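Local coordinates for acetone carboxylase alpha subunit (Xanthobacter autotrophicus Py2, PDB 5M45), which forms the alpha subunit of a multi-subunit carboxylase and carries a domain of the hydantoinase B/oxoprolinase family, at residues A[274-286]-A[321-333]. Residues are numbered along the deposited sequence; the frame is centred on the assembly and turned at random.
Sequences GLQARIKAMTIPG and EMTIRRDGTWRLD
I279, on the last turns of helix 257-282, lies against I324 and W330, on the two strands of a beta hairpin joined through the type I turn R325-G328; the chain leaving the helix then joins the same sheet as its neighbouring strand. The contact thus illustrates how a helix end and the strand after it can hold one hairpin, the helix at its turn and side chains, the strand along its edge.

Apolar contacts fill the angle between helix and sheet. CD1 of I279 sits over one face of the indole, 3.8 Å from the centroid of the five-membered ring in a CH-pi contact, while CD1 of L332 covers the opposite face. With CG1 anti to its carbonyl carbon (chi1 -73°), I279 has CG2 turned to CG2 of I324, 3.8 Å away. T283 OG1 also rests on that I324 methyl while donating a hydrogen bond to I279 O at 2.7 Å. G328 CA lies 3.8 Å from K280 CG.

Backbone bonds fix the register: G286 and I324 form an antiparallel hydrogen-bonded pair, N to O 3.0 Å both ways. G286 also pairs with a strand of another protein's chain, carrying the sheet across the interface.

Polar side chains of the helix meet the turn at one carbonyl, D327 O. A water links K280 NZ to it, and the extended Q276 chain brings NE2 to the same oxygen in a 3.1 Å hydrogen bond, nearly in line with its C=O (172°).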
# COMPACT_ATOMS: atom_id res chain seq x y z
N GLY A 274 -37.41 -8.15 -18.92
CA GLY A 274 -37.80 -6.71 -18.79
C GLY A 274 -37.00 -5.81 -19.74
O GLY A 274 -37.58 -4.95 -20.43
N LEU A 275 -35.68 -6.02 -19.83
CA LEU A 275 -34.87 -5.25 -20.79
C LEU A 275 -35.27 -5.51 -22.25
O LEU A 275 -35.44 -4.58 -23.02
CB LEU A 275 -33.38 -5.54 -20.62
CG LEU A 275 -32.47 -4.96 -21.71
CD1 LEU A 275 -32.48 -3.44 -21.59
CD2 LEU A 275 -31.06 -5.49 -21.62
N GLN A 276 -35.38 -6.78 -22.60
CA GLN A 276 -35.76 -7.18 -23.96
C GLN A 276 -37.12 -6.54 -24.39
O GLN A 276 -37.24 -5.99 -25.49
CB GLN A 276 -35.80 -8.70 -24.05
CG GLN A 276 -36.06 -9.25 -25.43
CD GLN A 276 -36.24 -10.77 -25.41
OE1 GLN A 276 -36.81 -11.39 -24.48
NE2 GLN A 276 -35.73 -11.39 -26.42
N ALA A 277 -38.09 -6.58 -23.49
CA ALA A 277 -39.40 -6.01 -23.76
C ALA A 277 -39.35 -4.49 -23.92
O ALA A 277 -39.98 -3.94 -24.81
CB ALA A 277 -40.41 -6.39 -22.67
N ARG A 278 -38.56 -3.82 -23.06
CA ARG A 278 -38.42 -2.37 -23.13
C ARG A 278 -37.70 -1.91 -24.41
O ARG A 278 -38.11 -0.91 -25.03
CB ARG A 278 -37.79 -1.82 -21.85
CG ARG A 278 -38.80 -1.75 -20.69
CD ARG A 278 -39.58 -0.48 -20.86
NE ARG A 278 -40.66 -0.27 -19.90
CZ ARG A 278 -41.32 0.90 -19.77
NH1 ARG A 278 -40.97 2.03 -20.49
NH2 ARG A 278 -42.26 0.99 -18.84
N ILE A 279 -36.69 -2.66 -24.84
CA ILE A 279 -36.01 -2.39 -26.10
C ILE A 279 -37.00 -2.47 -27.27
O ILE A 279 -37.04 -1.57 -28.10
CB ILE A 279 -34.79 -3.30 -26.31
CG1 ILE A 279 -33.68 -2.83 -25.38
CG2 ILE A 279 -34.30 -3.25 -27.76
CD1 ILE A 279 -32.46 -3.74 -25.40
N LYS A 280 -37.83 -3.51 -27.30
CA LYS A 280 -38.81 -3.65 -28.41
C LYS A 280 -39.97 -2.67 -28.33
O LYS A 280 -40.55 -2.35 -29.36
CB LYS A 280 -39.36 -5.07 -28.47
CG LYS A 280 -38.28 -6.12 -28.70
CD LYS A 280 -38.72 -7.28 -29.53
CE LYS A 280 -39.53 -8.27 -28.77
NZ LYS A 280 -39.68 -9.45 -29.67
N ALA A 281 -40.29 -2.17 -27.14
CA ALA A 281 -41.36 -1.17 -26.97
C ALA A 281 -40.92 0.28 -27.27
O ALA A 281 -41.77 1.09 -27.70
CB ALA A 281 -41.97 -1.26 -25.56
N MET A 282 -39.63 0.62 -27.06
CA MET A 282 -39.18 2.00 -27.02
C MET A 282 -38.23 2.42 -28.15
O MET A 282 -38.15 3.61 -28.47
CB MET A 282 -38.47 2.29 -25.68
CG MET A 282 -39.32 2.27 -24.42
SD MET A 282 -38.30 2.46 -22.90
CE MET A 282 -37.91 4.17 -23.01
N THR A 283 -37.48 1.47 -28.74
CA THR A 283 -36.39 1.79 -29.63
C THR A 283 -36.72 1.43 -31.10
O THR A 283 -37.92 1.28 -31.45
CB THR A 283 -35.04 1.15 -29.16
OG1 THR A 283 -35.04 -0.27 -29.41
CG2 THR A 283 -34.77 1.44 -27.69
N ILE A 284 -35.69 1.33 -31.96
CA ILE A 284 -35.81 0.99 -33.37
C ILE A 284 -34.60 0.10 -33.72
O ILE A 284 -33.46 0.46 -33.39
CB ILE A 284 -35.77 2.27 -34.25
CG1 ILE A 284 -36.91 3.24 -33.89
CG2 ILE A 284 -35.88 1.91 -35.74
CD1 ILE A 284 -36.86 4.58 -34.62
N PRO A 285 -34.80 -1.04 -34.41
CA PRO A 285 -33.64 -1.83 -34.81
C PRO A 285 -32.77 -1.09 -35.83
O PRO A 285 -33.28 -0.34 -36.65
CB PRO A 285 -34.27 -3.07 -35.47
CG PRO A 285 -35.60 -2.59 -35.97
CD PRO A 285 -36.06 -1.60 -34.94
N GLY A 286 -31.46 -1.33 -35.77
CA GLY A 286 -30.51 -0.61 -36.62
C GLY A 286 -29.11 -0.50 -36.05
O GLY A 286 -28.80 -1.11 -35.00
N GLU A 321 -19.90 1.40 -31.80
CA GLU A 321 -20.88 0.90 -32.76
C GLU A 321 -21.95 0.14 -31.97
O GLU A 321 -21.66 -0.92 -31.36
CB GLU A 321 -20.22 -0.00 -33.83
CG GLU A 321 -21.21 -0.51 -34.87
CD GLU A 321 -20.58 -1.36 -35.97
OE1 GLU A 321 -21.38 -1.76 -36.85
OE2 GLU A 321 -19.36 -1.71 -35.95
N MET A 322 -23.15 0.68 -31.97
CA MET A 322 -24.28 0.14 -31.19
C MET A 322 -25.28 -0.52 -32.19
O MET A 322 -25.74 0.15 -33.10
CB MET A 322 -24.97 1.26 -30.36
CG MET A 322 -26.30 0.91 -29.65
SD MET A 322 -27.22 2.40 -29.12
CE MET A 322 -26.05 3.08 -27.88
N THR A 323 -25.60 -1.80 -32.00
CA THR A 323 -26.52 -2.55 -32.86
C THR A 323 -27.74 -3.03 -32.04
O THR A 323 -27.55 -3.75 -31.07
CB THR A 323 -25.82 -3.79 -33.49
OG1 THR A 323 -24.66 -3.36 -34.17
CG2 THR A 323 -26.73 -4.48 -34.52
N ILE A 324 -28.95 -2.61 -32.43
CA ILE A 324 -30.19 -3.11 -31.83
C ILE A 324 -30.78 -4.07 -32.86
O ILE A 324 -31.00 -3.70 -34.02
CB ILE A 324 -31.15 -1.94 -31.50
CG1 ILE A 324 -30.51 -1.02 -30.45
CG2 ILE A 324 -32.50 -2.45 -30.96
CD1 ILE A 324 -31.31 0.22 -30.09
N ARG A 325 -31.01 -5.32 -32.43
CA ARG A 325 -31.53 -6.40 -33.29
C ARG A 325 -33.06 -6.54 -33.25
O ARG A 325 -33.70 -6.14 -32.29
CB ARG A 325 -30.90 -7.75 -32.90
CG ARG A 325 -29.38 -7.77 -32.94
CD ARG A 325 -28.82 -9.16 -33.24
NE ARG A 325 -27.37 -9.21 -33.10
CZ ARG A 325 -26.71 -9.38 -31.95
NH1 ARG A 325 -27.34 -9.56 -30.79
NH2 ARG A 325 -25.38 -9.36 -31.98
N ARG A 326 -33.61 -7.18 -34.27
CA ARG A 326 -35.03 -7.49 -34.33
C ARG A 326 -35.57 -8.28 -33.16
O ARG A 326 -36.73 -8.10 -32.78
CB ARG A 326 -35.38 -8.23 -35.62
CG ARG A 326 -35.30 -7.34 -36.84
CD ARG A 326 -35.38 -8.16 -38.09
NE ARG A 326 -35.04 -7.34 -39.27
CZ ARG A 326 -35.36 -7.64 -40.52
NH1 ARG A 326 -36.08 -8.71 -40.77
NH2 ARG A 326 -35.03 -6.84 -41.50
N ASP A 327 -34.74 -9.14 -32.57
CA ASP A 327 -35.18 -9.97 -31.43
C ASP A 327 -35.10 -9.26 -30.08
O ASP A 327 -35.40 -9.88 -29.06
CB ASP A 327 -34.46 -11.33 -31.42
CG ASP A 327 -32.96 -11.23 -31.05
OD1 ASP A 327 -32.41 -10.11 -30.93
OD2 ASP A 327 -32.31 -12.31 -30.89
N GLY A 328 -34.71 -7.99 -30.06
CA GLY A 328 -34.64 -7.25 -28.80
C GLY A 328 -33.33 -7.40 -28.01
O GLY A 328 -33.23 -6.89 -26.89
N THR A 329 -32.35 -8.10 -28.58
CA THR A 329 -30.98 -8.11 -28.08
C THR A 329 -30.26 -6.86 -28.60
O THR A 329 -30.67 -6.27 -29.60
CB THR A 329 -30.19 -9.39 -28.49
OG1 THR A 329 -30.15 -9.54 -29.91
CG2 THR A 329 -30.80 -10.67 -27.88
N TRP A 330 -29.18 -6.49 -27.93
CA TRP A 330 -28.34 -5.38 -28.41
C TRP A 330 -26.86 -5.57 -28.08
O TRP A 330 -26.50 -6.42 -27.26
CB TRP A 330 -28.90 -4.00 -27.98
CG TRP A 330 -28.75 -3.61 -26.57
CD1 TRP A 330 -28.87 -4.41 -25.47
CD2 TRP A 330 -28.50 -2.29 -26.07
NE1 TRP A 330 -28.67 -3.68 -24.32
CE2 TRP A 330 -28.45 -2.38 -24.66
CE3 TRP A 330 -28.30 -1.04 -26.68
CZ2 TRP A 330 -28.21 -1.27 -23.86
CZ3 TRP A 330 -28.05 0.06 -25.89
CH2 TRP A 330 -28.03 -0.05 -24.48
N ARG A 331 -26.01 -4.83 -28.80
CA ARG A 331 -24.58 -5.05 -28.81
C ARG A 331 -23.85 -3.71 -28.86
O ARG A 331 -24.23 -2.82 -29.63
CB ARG A 331 -24.19 -5.95 -29.98
CG ARG A 331 -22.71 -6.27 -30.12
CD ARG A 331 -22.49 -7.13 -31.38
NE ARG A 331 -21.09 -7.50 -31.55
CZ ARG A 331 -20.47 -8.48 -30.90
NH1 ARG A 331 -21.13 -9.25 -30.03
NH2 ARG A 331 -19.18 -8.69 -31.12
N LEU A 332 -22.81 -3.58 -28.03
CA LEU A 332 -21.96 -2.39 -28.00
C LEU A 332 -20.50 -2.78 -28.21
O LEU A 332 -19.95 -3.52 -27.39
CB LEU A 332 -22.15 -1.64 -26.70
CG LEU A 332 -23.60 -1.17 -26.54
CD1 LEU A 332 -24.36 -2.07 -25.60
CD2 LEU A 332 -23.68 0.27 -26.03
N ASP A 333 -19.89 -2.27 -29.29
CA ASP A 333 -18.54 -2.65 -29.72
C ASP A 333 -17.67 -1.39 -29.72
O ASP A 333 -17.99 -0.41 -30.41
CB ASP A 333 -18.65 -3.28 -31.13
CG ASP A 333 -17.31 -3.83 -31.66
OD1 ASP A 333 -16.22 -3.51 -31.15
OD2 ASP A 333 -17.34 -4.62 -32.63
O HOH W 1 -37.83 -11.60 -29.56